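Putative hemolysin (Streptococcus mutans UA159, PDB 2RK5) is a UPF0053-family membrane protein of unsettled function, possibly binding flavin adenine dinucleotide, represented here by its transporter-associated domain. Local coordinates at residues 38-43 / 57-62; 27-32 / 64-69; 10-15 / 19-24. One frame throughout, in Å; residues are numbered along the deposited sequence. Where two conformers were deposited one is given.

All three contacts pack helix or loop against one antiparallel sheet. Contacts 1 and 2 are the closest pair, their centres about 4 Å apart. Contact 1 is nested within the loop of chain that contact 2 closes, and the two share the neighbouring strands 56-61 and 64-74, where Leu68 N lies 2.8 Å from Phe57 O in a backbone hydrogen bond. Contact 3 comes earlier in the chain, with its centre about 10 Å from that of contact 2 and about 11 Å from that of contact 1. Asn22 ties it to contact 2: its OD1 accepts a hydrogen bond from Leu29 N at 2.9 Å. Contact 3 is also joined to contact 1 by a backbone hydrogen bond, Ala38 N to Gly14 O, 3.1 Å.

Contact 1 of 3, residues 38-43 / 57-62; sequences AGFYLT and FEVESN
Phe40 and Tyr41 of helix 37-45 meet Phe57 and Val59 where the helix lies on the sheet of the transporter-associated domain, over strand 56-61, an outermost strand within this chain. The axes of the two short segments come to 9.6 Å and their directions differ by 110°, so the helix runs across the strand; four side chains bridge the gap. Phe40 is the long arm. Its CG stands opposite the backbone N (chi1 178°), which lets the ring end approach the strand although the CB bond itself does not aim at it. There CE2 lies 3.9 Å from Phe57 CE2, in the plane of the Phe57 ring and at its edge, and the two side chains cross at about a right angle. One atom further round, Phe40 CZ meets Val59 CG1 at 4.1 Å; this methyl sits at the edge of the Phe40 ring, near its plane. Tyr41 passes Phe57 in the opposite direction, with CD1 at 4.2 Å from Phe57 CB. Its hydroxyl goes elsewhere, to a hydrogen bond with Glu55 O, while its side chain also rests on Leu68 of the adjacent strand 64-74 and Leu81 of strand 77-85. No hydrogen bond joins the two segments. Between them the hold is apolar; the polar link from Tyr41 OH falls just before the strand segment.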
loop_
_atom_site.group_PDB
_atom_site.type_symbol
_atom_site.label_atom_id
_atom_site.label_comp_id
_atom_site.label_asym_id
_atom_site.label_seq_id
_atom_site.Cartn_x
_atom_site.Cartn_y
_atom_site.Cartn_z
ATOM N N ALA A 38 -6.788 4.012 -5.357
ATOM C CA ALA A 38 -5.607 3.175 -5.014
ATOM C C ALA A 38 -5.920 2.222 -3.862
ATOM O O ALA A 38 -5.497 1.058 -3.863
ATOM C CB ALA A 38 -4.369 4.009 -4.672
ATOM N N GLY A 39 -6.619 2.715 -2.851
ATOM C CA GLY A 39 -6.982 1.877 -1.722
ATOM C C GLY A 39 -7.852 0.723 -2.180
ATOM O O GLY A 39 -7.689 -0.419 -1.722
ATOM N N PHE A 40 -8.827 1.017 -3.039
ATOM C CA PHE A 40 -9.723 -0.025 -3.564
ATOM C C PHE A 40 -8.926 -1.086 -4.348
ATOM O O PHE A 40 -9.117 -2.313 -4.188
ATOM C CB PHE A 40 -10.783 0.626 -4.442
ATOM C CG PHE A 40 -11.726 -0.341 -5.077
ATOM C CD1 PHE A 40 -12.869 -0.728 -4.439
ATOM C CD2 PHE A 40 -11.465 -0.844 -6.324
ATOM C CE1 PHE A 40 -13.723 -1.637 -5.005
ATOM C CE2 PHE A 40 -12.318 -1.758 -6.926
ATOM C CZ PHE A 40 -13.447 -2.159 -6.258
ATOM N N TYR A 41 -8.033 -0.607 -5.219
ATOM C CA TYR A 41 -7.223 -1.509 -6.044
ATOM C C TYR A 41 -6.311 -2.355 -5.167
ATOM O O TYR A 41 -6.236 -3.592 -5.318
ATOM C CB TYR A 41 -6.407 -0.681 -7.011
ATOM C CG TYR A 41 -5.290 -1.411 -7.669
ATOM C CD1 TYR A 41 -5.481 -2.127 -8.852
ATOM C CD2 TYR A 41 -3.999 -1.304 -7.178
ATOM C CE1 TYR A 41 -4.417 -2.772 -9.497
ATOM C CE2 TYR A 41 -2.941 -1.974 -7.796
ATOM C CZ TYR A 41 -3.141 -2.673 -8.967
ATOM O OH TYR A 41 -2.057 -3.276 -9.571
ATOM N N LEU A 42 -5.628 -1.723 -4.228
ATOM C CA LEU A 42 -4.646 -2.474 -3.403
ATOM C C LEU A 42 -5.319 -3.519 -2.504
ATOM O O LEU A 42 -4.808 -4.652 -2.310
ATOM C CB LEU A 42 -3.788 -1.544 -2.528
ATOM C CG LEU A 42 -2.781 -0.700 -3.326
ATOM C CD1 LEU A 42 -2.140 0.350 -2.397
ATOM C CD2 LEU A 42 -1.699 -1.567 -3.984
ATOM N N THR A 43 -6.467 -3.146 -1.939
ATOM C CA THR A 43 -7.223 -4.096 -1.101
ATOM C C THR A 43 -7.777 -5.236 -1.962
ATOM O O THR A 43 -7.879 -6.386 -1.488
ATOM C CB THR A 43 -8.323 -3.394 -0.314
ATOM O OG1 THR A 43 -9.214 -2.806 -1.219
ATOM C CG2 THR A 43 -7.771 -2.318 0.505
ATOM N N PHE A 57 -6.741 -5.942 -11.738
ATOM C CA PHE A 57 -7.949 -6.202 -10.953
ATOM C C PHE A 57 -9.157 -5.853 -11.781
ATOM O O PHE A 57 -9.254 -4.755 -12.289
ATOM C CB PHE A 57 -7.956 -5.364 -9.667
ATOM C CG PHE A 57 -8.971 -5.818 -8.656
ATOM C CD1 PHE A 57 -8.972 -7.108 -8.205
ATOM C CD2 PHE A 57 -9.895 -4.941 -8.129
ATOM C CE1 PHE A 57 -9.873 -7.534 -7.258
ATOM C CE2 PHE A 57 -10.818 -5.381 -7.165
ATOM C CZ PHE A 57 -10.804 -6.665 -6.761
ATOM N N GLU A 58 -10.064 -6.803 -11.928
ATOM C CA GLU A 58 -11.222 -6.613 -12.780
ATOM C C GLU A 58 -12.474 -6.601 -11.922
ATOM O O GLU A 58 -12.678 -7.463 -11.056
ATOM C CB GLU A 58 -11.286 -7.726 -13.835
ATOM C CG GLU A 58 -10.197 -7.564 -14.875
ATOM C CD GLU A 58 -10.221 -8.633 -15.946
ATOM O OE1 GLU A 58 -11.132 -8.607 -16.785
ATOM O OE2 GLU A 58 -9.319 -9.495 -15.956
ATOM N N VAL A 59 -13.305 -5.601 -12.169
ATOM C CA VAL A 59 -14.579 -5.514 -11.474
ATOM C C VAL A 59 -15.690 -5.111 -12.417
ATOM O O VAL A 59 -15.440 -4.546 -13.463
ATOM C CB VAL A 59 -14.509 -4.546 -10.273
ATOM C CG1 VAL A 59 -13.534 -5.057 -9.218
ATOM C CG2 VAL A 59 -14.159 -3.144 -10.714
ATOM N N GLU A 60 -16.919 -5.432 -12.047
ATOM C CA GLU A 60 -18.082 -5.010 -12.805
ATOM C C GLU A 60 -18.927 -4.091 -11.942
ATOM O O GLU A 60 -19.194 -4.397 -10.778
ATOM C CB GLU A 60 -18.931 -6.208 -13.254
ATOM C CG GLU A 60 -20.199 -5.786 -13.978
ATOM C CD GLU A 60 -20.949 -6.970 -14.534
ATOM O OE1 GLU A 60 -20.575 -8.136 -14.210
ATOM O OE2 GLU A 60 -21.912 -6.744 -15.308
ATOM N N SER A 61 -19.357 -2.967 -12.505
ATOM C CA SER A 61 -20.177 -2.023 -11.760
ATOM C C SER A 61 -21.088 -1.235 -12.707
ATOM O O SER A 61 -20.636 -0.650 -13.710
ATOM C CB SER A 61 -19.295 -1.065 -10.956
ATOM O OG SER A 61 -20.097 -0.078 -10.328
ATOM N N ASN A 62 -22.385 -1.253 -12.407
ATOM C CA ASN A 62 -23.357 -0.460 -13.187
ATOM C C ASN A 62 -23.245 -0.787 -14.660
ATOM O O ASN A 62 -23.354 0.082 -15.526
ATOM C CB ASN A 62 -23.201 1.039 -12.903
ATOM C CG ASN A 62 -23.681 1.416 -11.505
ATOM O OD1 ASN A 62 -24.293 0.595 -10.807
ATOM N ND2 ASN A 62 -23.407 2.648 -11.086
#

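Contact 2 of 3, residues 27-32 / 64-69; sequences TDLESD and KHLELI
Thr27, in the loop after helix 18-25, turns its methyl onto the strand 64-74: CG2 lies 4.0 Å from Leu66 CD1 and at the same 4.0 Å from Lys64 CD. Towards Leu66 the two side chains reach tip to tip; the lysine chain instead passes the threonine at a slant. Leu66 CD1 serves a second partner, Leu29 CD1, at 4.1 Å. This is the tight part, with Thr27, Leu29 and Leu66 all buried, and Phe21 of helix 18-25 touches each of the three. Thr27 is oriented by its other branch, since chi1 of 51° places OG1 for its hydrogen bond with Asn22 OD1 and leaves CG2 facing the strand. The outer side is looser. Lys64 is partly exposed and lends only its aliphatic length to the contact, bending at chi2 (101°), while NZ is hydrogen-bonded to Glu26 O and Asn62 O. Across the segments the contact is purely hydrophobic: the hydroxyl of buried Thr27 is satisfied by Asn22 and the ammonium group of Lys64 by two carbonyls, so the contact itself needs no polar partner.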
loop_
_atom_site.group_PDB
_atom_site.type_symbol
_atom_site.label_atom_id
_atom_site.label_comp_id
_atom_site.label_asym_id
_atom_site.label_seq_id
_atom_site.Cartn_x
_atom_site.Cartn_y
_atom_site.Cartn_z
ATOM N N THR A 27 -19.946 4.544 -11.877
ATOM C CA THR A 27 -19.874 3.268 -11.200
ATOM C C THR A 27 -20.242 3.451 -9.715
ATOM O O THR A 27 -20.598 4.569 -9.276
ATOM C CB THR A 27 -18.443 2.679 -11.342
ATOM O OG1 THR A 27 -17.485 3.668 -10.957
ATOM C CG2 THR A 27 -18.175 2.299 -12.790
ATOM N N ASP A 28 -20.192 2.340 -8.981
ATOM C CA ASP A 28 -20.567 2.286 -7.566
ATOM C C ASP A 28 -19.594 1.411 -6.765
ATOM O O ASP A 28 -20.004 0.611 -5.914
ATOM C CB ASP A 28 -22.032 1.777 -7.409
ATOM C CG ASP A 28 -22.202 0.279 -7.786
ATOM O OD1 ASP A 28 -21.246 -0.370 -8.294
ATOM O OD2 ASP A 28 -23.317 -0.263 -7.550
ATOM N N LEU A 29 -18.305 1.606 -7.004
ATOM C CA LEU A 29 -17.280 0.824 -6.309
ATOM C C LEU A 29 -17.280 1.197 -4.843
ATOM O O LEU A 29 -17.446 2.362 -4.511
ATOM C CB LEU A 29 -15.904 1.140 -6.863
ATOM C CG LEU A 29 -15.720 0.839 -8.349
ATOM C CD1 LEU A 29 -14.265 1.030 -8.756
ATOM C CD2 LEU A 29 -16.270 -0.571 -8.670
ATOM N N GLU A 30 -17.113 0.205 -3.981
ATOM C CA GLU A 30 -16.966 0.476 -2.554
ATOM C C GLU A 30 -16.230 -0.654 -1.898
ATOM O O GLU A 30 -16.279 -1.789 -2.358
ATOM C CB GLU A 30 -18.326 0.664 -1.898
ATOM C CG GLU A 30 -19.222 -0.542 -1.989
ATOM C CD GLU A 30 -20.613 -0.285 -1.405
ATOM O OE1 GLU A 30 -20.717 0.328 -0.306
ATOM O OE2 GLU A 30 -21.612 -0.692 -2.050
ATOM N N SER A 31 -15.530 -0.333 -0.826
ATOM C CA SER A 31 -14.891 -1.350 -0.012
ATOM C C SER A 31 -14.702 -0.803 1.393
ATOM O O SER A 31 -14.505 0.392 1.592
ATOM C CB SER A 31 -13.569 -1.757 -0.632
ATOM O OG SER A 31 -12.825 -2.604 0.190
ATOM N N ASP A 32 -14.791 -1.692 2.375
ATOM C CA ASP A 32 -14.602 -1.303 3.756
ATOM C C ASP A 32 -13.215 -0.726 3.979
ATOM O O ASP A 32 -12.235 -1.262 3.482
ATOM C CB ASP A 32 -14.809 -2.523 4.671
ATOM C CG ASP A 32 -16.293 -2.882 4.875
ATOM O OD1 ASP A 32 -17.205 -2.110 4.504
ATOM O OD2 ASP A 32 -16.543 -3.951 5.469
ATOM N N LYS A 64 -20.741 -1.637 -16.353
ATOM C CA LYS A 64 -19.406 -1.425 -16.914
ATOM C C LYS A 64 -18.443 -2.478 -16.346
ATOM O O LYS A 64 -18.492 -2.800 -15.138
ATOM C CB LYS A 64 -18.858 -0.044 -16.557
ATOM C CG LYS A 64 -19.624 1.163 -17.129
ATOM C CD LYS A 64 -20.499 1.727 -15.986
ATOM C CE LYS A 64 -21.473 2.736 -16.425
ATOM N NZ LYS A 64 -22.618 2.869 -15.522
ATOM N N HIS A 65 -17.601 -3.044 -17.211
ATOM C CA HIS A 65 -16.483 -3.862 -16.762
ATOM C C HIS A 65 -15.273 -2.949 -16.732
ATOM O O HIS A 65 -15.022 -2.245 -17.686
ATOM C CB HIS A 65 -16.215 -5.039 -17.700
ATOM C CG HIS A 65 -14.940 -5.768 -17.403
ATOM N ND1 HIS A 65 -14.890 -6.930 -16.662
ATOM C CD2 HIS A 65 -13.663 -5.501 -17.763
ATOM C CE1 HIS A 65 -13.637 -7.340 -16.576
ATOM N NE2 HIS A 65 -12.869 -6.483 -17.227
ATOM N N LEU A 66 -14.565 -2.936 -15.608
ATOM C CA LEU A 66 -13.363 -2.121 -15.439
ATOM C C LEU A 66 -12.190 -3.060 -15.208
ATOM O O LEU A 66 -12.282 -4.001 -14.416
ATOM C CB LEU A 66 -13.491 -1.232 -14.218
ATOM C CG LEU A 66 -14.639 -0.229 -14.131
ATOM C CD1 LEU A 66 -14.554 0.595 -12.833
ATOM C CD2 LEU A 66 -14.617 0.652 -15.293
ATOM N N GLU A 67 -11.077 -2.755 -15.861
ATOM C CA GLU A 67 -9.804 -3.425 -15.577
ATOM C C GLU A 67 -8.859 -2.359 -15.025
ATOM O O GLU A 67 -8.630 -1.341 -15.673
ATOM C CB GLU A 67 -9.212 -4.104 -16.817
ATOM C CG GLU A 67 -7.907 -4.817 -16.523
ATOM C CD GLU A 67 -7.289 -5.506 -17.725
ATOM O OE1 GLU A 67 -7.725 -5.247 -18.848
ATOM O OE2 GLU A 67 -6.328 -6.276 -17.531
ATOM N N LEU A 68 -8.347 -2.584 -13.819
ATOM C CA LEU A 68 -7.454 -1.640 -13.141
ATOM C C LEU A 68 -6.052 -2.248 -13.128
ATOM O O LEU A 68 -5.892 -3.390 -12.724
ATOM C CB LEU A 68 -7.903 -1.400 -11.714
ATOM C CG LEU A 68 -9.172 -0.616 -11.417
ATOM C CD1 LEU A 68 -10.340 -1.243 -12.075
ATOM C CD2 LEU A 68 -9.375 -0.582 -9.911
ATOM N N ILE A 69 -5.063 -1.465 -13.552
ATOM C CA ILE A 69 -3.676 -1.914 -13.632
ATOM C C ILE A 69 -2.760 -0.837 -13.084
ATOM O O ILE A 69 -2.926 0.330 -13.394
ATOM C CB ILE A 69 -3.239 -2.214 -15.083
ATOM C CG1 ILE A 69 -4.290 -3.007 -15.856
ATOM C CG2 ILE A 69 -1.923 -2.996 -15.070
ATOM C CD1 ILE A 69 -3.913 -3.211 -17.345
#

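Contact 3 of 3, residues 10-15 / 19-24; sequences YIVLGT and NDFNEY
Tyr10 and Val12, two residues apart on strand 9-13 and directed to the same side of it, meet Tyr24 and Phe21, one turn apart on helix 18-25. Tyr24 is the side chain to follow. Its CB leaves the helix toward the strand, and a chi1 of -173° turns CG away from the backbone N, which carries the ring out toward Tyr10. CB and the near half of the ring do not yet touch the strand segment. Contact begins at CE2, which lies 3.9 Å from Tyr10 CE1 and 4.0 Å from Tyr10 CD1. At the tip, OH is 3.7 Å from the same CE1, a van der Waals approach and not a hydrogen bond. Seen from Tyr24, Tyr10 CE1 is at the ring edge and near its plane. The pair is an offset edge-to-face stack, the edge of Tyr24 turned to the face of Tyr10, with centroids 5.9 Å apart and planes at 85°. Tyr24 also packs on Met16 and Ser2. Phe25 also meets Tyr10 edge-to-face, so two aromatic residues in succession on the helix engage one strand tyrosine. Deeper in, Val12 CG1 approaches Phe21 CE1 at 4.4 Å, a loose apolar touch; both residues are buried and both also rest on Ile37 of the next helix. Tyr24, by contrast, is exposed, so the contact grades from core to surface along the helix. Strand 9-13 is followed, after a short connection, by a helix on which the chain turns back over the sheet. Such a two-layer alpha+beta build, with helices laid on an antiparallel sheet by aromatic and aliphatic side chains, is the framework this chain gives the transporter-associated domain.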
loop_
_atom_site.group_PDB
_atom_site.type_symbol
_atom_site.label_atom_id
_atom_site.label_comp_id
_atom_site.label_asym_id
_atom_site.label_seq_id
_atom_site.Cartn_x
_atom_site.Cartn_y
_atom_site.Cartn_z
ATOM N N TYR A 10 -8.002 5.109 -19.620
ATOM C CA TYR A 10 -7.781 6.278 -18.774
ATOM C C TYR A 10 -6.605 6.093 -17.825
ATOM O O TYR A 10 -6.283 4.966 -17.450
ATOM C CB TYR A 10 -9.028 6.571 -17.936
ATOM C CG TYR A 10 -10.293 6.679 -18.740
ATOM C CD1 TYR A 10 -10.817 7.911 -19.092
ATOM C CD2 TYR A 10 -10.958 5.539 -19.173
ATOM C CE1 TYR A 10 -11.980 8.003 -19.871
ATOM C CE2 TYR A 10 -12.122 5.629 -19.934
ATOM C CZ TYR A 10 -12.621 6.863 -20.284
ATOM O OH TYR A 10 -13.776 6.971 -21.052
ATOM N N ILE A 11 -5.956 7.202 -17.474
ATOM C CA ILE A 11 -5.020 7.219 -16.350
ATOM C C ILE A 11 -5.667 8.016 -15.240
ATOM O O ILE A 11 -6.156 9.127 -15.468
ATOM C CB ILE A 11 -3.635 7.808 -16.716
ATOM C CG1 ILE A 11 -2.996 6.983 -17.835
ATOM C CG2 ILE A 11 -2.708 7.842 -15.515
ATOM C CD1 ILE A 11 -2.571 5.598 -17.439
ATOM N N VAL A 12 -5.721 7.418 -14.047
ATOM C CA VAL A 12 -6.220 8.103 -12.849
ATOM C C VAL A 12 -5.148 8.173 -11.776
ATOM O O VAL A 12 -4.377 7.240 -11.616
ATOM C CB VAL A 12 -7.508 7.461 -12.239
ATOM C CG1 VAL A 12 -8.591 7.392 -13.308
ATOM C CG2 VAL A 12 -7.250 6.133 -11.603
ATOM N N LEU A 13 -5.167 9.280 -11.029
ATOM C CA LEU A 13 -4.360 9.413 -9.848
ATOM C C LEU A 13 -4.875 8.477 -8.763
ATOM O O LEU A 13 -6.087 8.374 -8.538
ATOM C CB LEU A 13 -4.355 10.845 -9.332
ATOM C CG LEU A 13 -3.864 11.873 -10.351
ATOM C CD1 LEU A 13 -3.767 13.207 -9.637
ATOM C CD2 LEU A 13 -2.527 11.479 -11.004
ATOM N N GLY A 14 -3.946 7.790 -8.099
ATOM C CA GLY A 14 -4.320 6.865 -7.036
ATOM C C GLY A 14 -5.081 7.538 -5.911
ATOM O O GLY A 14 -5.852 6.917 -5.191
ATOM N N THR A 15 -4.804 8.818 -5.722
ATOM C CA THR A 15 -5.430 9.615 -4.650
ATOM C C THR A 15 -6.853 10.046 -5.013
ATOM O O THR A 15 -7.555 10.612 -4.184
ATOM C CB THR A 15 -4.589 10.871 -4.307
ATOM O OG1 THR A 15 -4.299 11.560 -5.521
ATOM C CG2 THR A 15 -3.314 10.457 -3.606
ATOM N N ASN A 19 -15.494 8.315 -4.388
ATOM C CA ASN A 19 -16.679 9.083 -4.763
ATOM C C ASN A 19 -16.457 9.849 -6.080
ATOM O O ASN A 19 -17.321 9.889 -6.959
ATOM C CB ASN A 19 -17.079 10.026 -3.632
ATOM C CG ASN A 19 -17.693 9.280 -2.454
ATOM O OD1 ASN A 19 -18.188 8.157 -2.599
ATOM N ND2 ASN A 19 -17.709 9.914 -1.294
ATOM N N ASP A 20 -15.293 10.476 -6.240
ATOM C CA ASP A 20 -14.996 11.176 -7.490
ATOM C C ASP A 20 -14.857 10.169 -8.651
ATOM O O ASP A 20 -15.334 10.418 -9.762
ATOM C CB ASP A 20 -13.737 12.022 -7.330
ATOM C CG ASP A 20 -13.946 13.281 -6.482
ATOM O OD1 ASP A 20 -15.067 13.493 -5.944
ATOM O OD2 ASP A 20 -12.968 14.069 -6.360
ATOM N N PHE A 21 -14.189 9.040 -8.408
ATOM C CA PHE A 21 -14.037 8.001 -9.408
ATOM C C PHE A 21 -15.414 7.533 -9.896
ATOM O O PHE A 21 -15.684 7.440 -11.095
ATOM C CB PHE A 21 -13.244 6.825 -8.818
ATOM C CG PHE A 21 -12.971 5.736 -9.782
ATOM C CD1 PHE A 21 -11.773 5.680 -10.475
ATOM C CD2 PHE A 21 -13.917 4.771 -10.031
ATOM C CE1 PHE A 21 -11.521 4.660 -11.385
ATOM C CE2 PHE A 21 -13.695 3.736 -10.967
ATOM C CZ PHE A 21 -12.500 3.698 -11.665
ATOM N N ASN A 22 -16.276 7.237 -8.942
ATOM C CA ASN A 22 -17.606 6.717 -9.253
ATOM C C ASN A 22 -18.437 7.722 -10.046
ATOM O O ASN A 22 -19.218 7.335 -10.923
ATOM C CB ASN A 22 -18.326 6.301 -7.968
ATOM C CG ASN A 22 -17.838 4.985 -7.427
ATOM O OD1 ASN A 22 -17.401 4.110 -8.184
ATOM N ND2 ASN A 22 -17.979 4.799 -6.108
ATOM N N GLU A 23 -18.295 9.009 -9.725
ATOM C CA GLU A 23 -19.000 10.061 -10.453
ATOM C C GLU A 23 -18.502 10.132 -11.909
ATOM O O GLU A 23 -19.312 10.210 -12.852
ATOM C CB GLU A 23 -18.868 11.417 -9.736
ATOM C CG GLU A 23 -19.599 12.556 -10.408
ATOM C CD GLU A 23 -19.327 13.902 -9.733
ATOM O OE1 GLU A 23 -18.133 14.284 -9.623
ATOM O OE2 GLU A 23 -20.299 14.579 -9.311
ATOM N N TYR A 24 -17.183 10.053 -12.091
ATOM C CA TYR A 24 -16.576 10.153 -13.409
ATOM C C TYR A 24 -16.927 8.967 -14.303
ATOM O O TYR A 24 -17.264 9.113 -15.496
ATOM C CB TYR A 24 -15.050 10.251 -13.249
ATOM C CG TYR A 24 -14.310 10.536 -14.540
ATOM C CD1 TYR A 24 -14.012 11.825 -14.924
ATOM C CD2 TYR A 24 -13.928 9.499 -15.374
ATOM C CE1 TYR A 24 -13.342 12.071 -16.119
ATOM C CE2 TYR A 24 -13.277 9.735 -16.576
ATOM C CZ TYR A 24 -12.981 11.013 -16.936
ATOM O OH TYR A 24 -12.337 11.224 -18.143
#